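Ubiquinol-cytochrome C chaperone (Brucella abortus NCTC 8038, PDB 6RWT) probably acts as the bacterial counterpart of the mitochondrial chaperone Cbp3, which binds newly made cytochrome b during assembly of respiratory complex III. Local coordinates at residues V25-A28 with R29-R32; V83-S86 with L87-G91. All coordinates share one frame; numbering follows the deposited sequence.

Contact 1: V25-A28 with R29-R32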
loop_
_atom_site.group_PDB
_atom_site.type_symbol
_atom_site.label_atom_id
_atom_site.label_comp_id
_atom_site.label_asym_id
_atom_site.label_seq_id
_atom_site.Cartn_x
_atom_site.Cartn_y
_atom_site.Cartn_z
ATOM N N VAL A 25 4.409 -6.490 -0.211
ATOM C CA VAL A 25 3.811 -7.483 -1.120
ATOM C C VAL A 25 3.300 -8.717 -0.347
ATOM O O VAL A 25 2.188 -9.195 -0.592
ATOM C CB VAL A 25 4.807 -7.889 -2.238
ATOM C CG1 VAL A 25 4.343 -9.122 -3.010
ATOM C CG2 VAL A 25 5.028 -6.722 -3.197
ATOM N N ALA A 26 4.100 -9.212 0.595
ATOM C CA ALA A 26 3.697 -10.355 1.426
ATOM C C ALA A 26 2.446 -10.044 2.252
ATOM O O ALA A 26 1.534 -10.871 2.353
ATOM C CB ALA A 26 4.840 -10.781 2.338
ATOM N N ALA A 27 2.399 -8.849 2.836
ATOM C CA ALA A 27 1.218 -8.434 3.609
ATOM C C ALA A 27 -0.064 -8.414 2.757
ATOM O O ALA A 27 -1.114 -8.860 3.206
ATOM C CB ALA A 27 1.459 -7.087 4.284
ATOM N N ALA A 28 0.041 -7.924 1.522
ATOM C CA ALA A 28 -1.096 -7.878 0.587
ATOM C C ALA A 28 -1.590 -9.255 0.108
ATOM O O ALA A 28 -2.735 -9.371 -0.343
ATOM C CB ALA A 28 -0.737 -7.011 -0.617
ATOM N N ARG A 29 -0.732 -10.282 0.197
ATOM C CA ARG A 29 -1.056 -11.656 -0.222
ATOM C C ARG A 29 -1.633 -12.562 0.882
ATOM O O ARG A 29 -1.894 -13.743 0.619
ATOM C CB ARG A 29 0.190 -12.322 -0.835
ATOM C CG ARG A 29 0.585 -11.750 -2.184
ATOM C CD ARG A 29 1.890 -12.339 -2.699
ATOM N NE ARG A 29 2.203 -11.881 -4.053
ATOM C CZ ARG A 29 3.366 -12.065 -4.687
ATOM N NH1 ARG A 29 4.385 -12.699 -4.106
ATOM N NH2 ARG A 29 3.514 -11.595 -5.924
ATOM N N GLN A 30 -1.833 -12.042 2.101
ATOM C CA GLN A 30 -2.370 -12.862 3.221
ATOM C C GLN A 30 -3.704 -13.517 2.827
ATOM O O GLN A 30 -4.594 -12.848 2.296
ATOM C CB GLN A 30 -2.519 -12.022 4.504
ATOM C CG GLN A 30 -1.183 -11.595 5.122
ATOM C CD GLN A 30 -1.347 -10.614 6.260
ATOM O OE1 GLN A 30 -1.438 -9.396 6.055
ATOM N NE2 GLN A 30 -1.381 -11.136 7.472
ATOM N N LYS A 31 -3.818 -14.824 3.080
ATOM C CA LYS A 31 -4.919 -15.643 2.535
ATOM C C LYS A 31 -6.312 -15.253 3.031
ATOM O O LYS A 31 -7.285 -15.340 2.270
ATOM C CB LYS A 31 -4.673 -17.138 2.803
ATOM C CG LYS A 31 -3.454 -17.714 2.096
ATOM C CD LYS A 31 -3.652 -17.858 0.595
ATOM C CE LYS A 31 -2.425 -18.462 -0.075
ATOM N NZ LYS A 31 -2.158 -19.859 0.373
ATOM N N ARG A 32 -6.407 -14.798 4.282
ATOM C CA ARG A 32 -7.700 -14.456 4.893
ATOM C C ARG A 32 -8.488 -13.396 4.108
ATOM O O ARG A 32 -9.716 -13.443 4.088
ATOM C CB ARG A 32 -7.528 -14.006 6.354
ATOM C CG ARG A 32 -8.825 -14.011 7.153
ATOM C CD ARG A 32 -8.625 -13.623 8.611
ATOM N NE ARG A 32 -9.856 -13.802 9.392
ATOM C CZ ARG A 32 -10.027 -13.412 10.656
ATOM N NH1 ARG A 32 -9.051 -12.792 11.322
ATOM N NH2 ARG A 32 -11.194 -13.640 11.263
#

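Contact 2: V83-S86 with L87-G91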
loop_
_atom_site.group_PDB
_atom_site.type_symbol
_atom_site.label_atom_id
_atom_site.label_comp_id
_atom_site.label_asym_id
_atom_site.label_seq_id
_atom_site.Cartn_x
_atom_site.Cartn_y
_atom_site.Cartn_z
ATOM N N VAL A 83 2.531 -2.120 -11.310
ATOM C CA VAL A 83 1.174 -1.932 -11.877
ATOM C C VAL A 83 1.211 -1.799 -13.413
ATOM O O VAL A 83 0.360 -2.372 -14.112
ATOM C CB VAL A 83 0.397 -0.768 -11.224
ATOM C CG1 VAL A 83 -1.019 -0.705 -11.780
ATOM C CG2 VAL A 83 0.288 -0.958 -9.719
ATOM N N ASP A 84 2.207 -1.082 -13.934
ATOM C CA ASP A 84 2.454 -1.007 -15.385
ATOM C C ASP A 84 2.466 -2.419 -15.996
ATOM O O ASP A 84 1.704 -2.724 -16.926
ATOM C CB ASP A 84 3.778 -0.256 -15.617
ATOM C CG ASP A 84 4.160 -0.104 -17.091
ATOM O OD1 ASP A 84 3.471 -0.631 -17.989
ATOM O OD2 ASP A 84 5.186 0.561 -17.349
ATOM N N HIS A 85 3.291 -3.290 -15.424
ATOM C CA HIS A 85 3.407 -4.676 -15.885
ATOM C C HIS A 85 2.092 -5.446 -15.753
ATOM O O HIS A 85 1.706 -6.163 -16.682
ATOM C CB HIS A 85 4.531 -5.390 -15.124
ATOM C CG HIS A 85 4.793 -6.783 -15.604
ATOM N ND1 HIS A 85 5.378 -7.053 -16.824
ATOM C CD2 HIS A 85 4.541 -7.984 -15.032
ATOM C CE1 HIS A 85 5.472 -8.363 -16.983
ATOM N NE2 HIS A 85 4.974 -8.950 -15.909
ATOM N N SER A 86 1.405 -5.293 -14.614
ATOM C CA SER A 86 0.100 -5.953 -14.396
ATOM C C SER A 86 -0.953 -5.562 -15.440
ATOM O O SER A 86 -1.780 -6.390 -15.840
ATOM C CB SER A 86 -0.443 -5.651 -12.995
ATOM O OG SER A 86 0.391 -6.211 -11.988
ATOM N N LEU A 87 -0.942 -4.303 -15.871
ATOM C CA LEU A 87 -1.865 -3.872 -16.928
ATOM C C LEU A 87 -1.505 -4.491 -18.276
ATOM O O LEU A 87 -2.388 -4.928 -19.014
ATOM C CB LEU A 87 -1.907 -2.351 -17.020
ATOM C CG LEU A 87 -2.526 -1.659 -15.807
ATOM C CD1 LEU A 87 -2.342 -0.179 -15.991
ATOM C CD2 LEU A 87 -4.000 -1.964 -15.629
ATOM N N ARG A 88 -0.212 -4.556 -18.582
ATOM C CA ARG A 88 0.255 -5.246 -19.801
ATOM C C ARG A 88 -0.092 -6.745 -19.812
ATOM O O ARG A 88 -0.344 -7.309 -20.879
ATOM C CB ARG A 88 1.757 -5.038 -20.002
ATOM C CG ARG A 88 2.112 -3.584 -20.288
ATOM C CD ARG A 88 3.598 -3.348 -20.463
ATOM N NE ARG A 88 3.875 -1.935 -20.744
ATOM C CZ ARG A 88 3.674 -1.320 -21.917
ATOM N NH1 ARG A 88 3.180 -1.967 -22.977
ATOM N NH2 ARG A 88 3.971 -0.028 -22.039
ATOM N N GLU A 89 -0.120 -7.381 -18.637
ATOM C CA GLU A 89 -0.582 -8.781 -18.518
ATOM C C GLU A 89 -2.040 -8.987 -18.983
ATOM O O GLU A 89 -2.404 -10.090 -19.406
ATOM C CB GLU A 89 -0.415 -9.294 -17.070
ATOM C CG GLU A 89 1.031 -9.465 -16.601
ATOM C CD GLU A 89 1.156 -9.955 -15.159
ATOM O OE1 GLU A 89 0.235 -9.740 -14.343
ATOM O OE2 GLU A 89 2.191 -10.571 -14.826
ATOM N N LEU A 90 -2.860 -7.930 -18.901
ATOM C CA LEU A 90 -4.264 -7.951 -19.356
ATOM C C LEU A 90 -4.488 -7.348 -20.755
ATOM O O LEU A 90 -5.637 -7.130 -21.161
ATOM C CB LEU A 90 -5.137 -7.197 -18.347
ATOM C CG LEU A 90 -5.088 -7.676 -16.892
ATOM C CD1 LEU A 90 -5.932 -6.762 -16.013
ATOM C CD2 LEU A 90 -5.544 -9.121 -16.753
ATOM N N GLY A 91 -3.410 -7.088 -21.486
ATOM C CA GLY A 91 -3.498 -6.439 -22.801
ATOM C C GLY A 91 -3.798 -4.942 -22.772
ATOM O O GLY A 91 -4.209 -4.380 -23.794
HETATM O O HOH W 1 5.218 1.658 -19.784
HETATM O O HOH W 2 0.757 -8.977 -11.747
#

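Contact 1: V25-A28 with R29-R32
Val-25 and Arg-29 sit one turn apart at the C-terminal end of the long helix 2-28, their side chains running alongside each other in the same direction. CG1 of Val-25 lies over the centre of one face of the guanidinium group, 3.5 Å from Arg-29 CZ, an apolar methyl against the flat of a charged group. Torsions on both sides put it there: Val-25 CG1 is trans to its own backbone N (chi1 168°), while the arginine chain runs extended from CG to NE and carries its planar end out to the methyl. On the way its CG passes 3.4 Å from Val-25 O. The helical pattern of bonds frays here. Arg-29 N reaches Ala-26 O at 3.2 Å, standing well above that carbonyl's plane, and has only a weak bond to Val-25 O. Gln-30 lies in the loop that follows, and its side chain also packs on Tyr-151 of helix 145-161. Ala-27 and Ala-28 press their small side chains on His-53 of helix 43-61, and Ala-28 O is hydrogen-bonded by Tyr-34 OH. Gln-30 CG rests 3.3 Å from Ala-27 O, the carbonyl that also receives a weak bond from Gln-30 N.

Contact 2: V83-S86 with L87-G91
Asp-84 and Arg-88 form an i to i+4 salt bridge on the last turns of helix 66-89, which closes in a Schellman motif at Gly-91. Arg-88 NE donates to Asp-84 OD1 at 3.1 Å, on the syn side of the carboxylate. The bond is bent, with an N-H...O angle of 135°, and the two flat groups are turned 46° against each other. Asp-84 CG stands trans to the backbone N, which sends the carboxylate out beside the extended arginine. Water 1 spans the other ends of the pair, donating to Asp-84 OD2 at 2.7 Å and accepting from Arg-88 NH2 in the guanidinium plane. Asp-84 OD1 also pairs with Arg-100 of helix 100-120, so one carboxylate oxygen serves two arginines; its negative charge probably eases the closeness of the two guanidinium groups.

A second water bridge lies elsewhere on the helix, where water 2 links Ser-86 OG to Glu-89 OE1, 2.8 Å from each. The serine hydroxyl is bonded back to Asp-82 O as well. Beside this bridge the His-85 ring and the Glu-89 carboxylate meet at a slant, their planes 59° apart, with His-85 NE2 3.4 Å from Glu-89 OE2.

Regular i to i+4 bonds link Leu-87, Arg-88 and Glu-89 N to the carbonyls of Val-83, Asp-84 and His-85. Val-83 CG1 lies 4.4 Å from Leu-87 CG, a loose apolar contact. Val-83 also touches Tyr-47 of helix 43-61, and Leu-87 touches Leu-104 of helix 100-120. At the end the chain turns with positive phi at Gly-91, and Gly-91 N bonds to Arg-88 O at 3.1 Å.

How the contacts relate
From the N terminus, helix 2-28 comes first, and contact 1 (25-28 with 29-32) marks its exit into the loop leading to helix 43-61. Helix 66-89 follows, and contact 2 (83-86 with 87-91) covers its last turns and the turn beyond. Each is local, between neighbouring segments of one continuous stretch, so neither closes a long loop; they lie in series, without nesting or crossing. The centres of contact 1 and contact 2 are about 20 Å apart, and the two do not touch. Helix 43-61 relates them, since contact 1 packs on its Leu-50 and His-53 and contact 2 on its Tyr-47. Contact 1 also reaches helix 145-161, contact 2 helix 100-120.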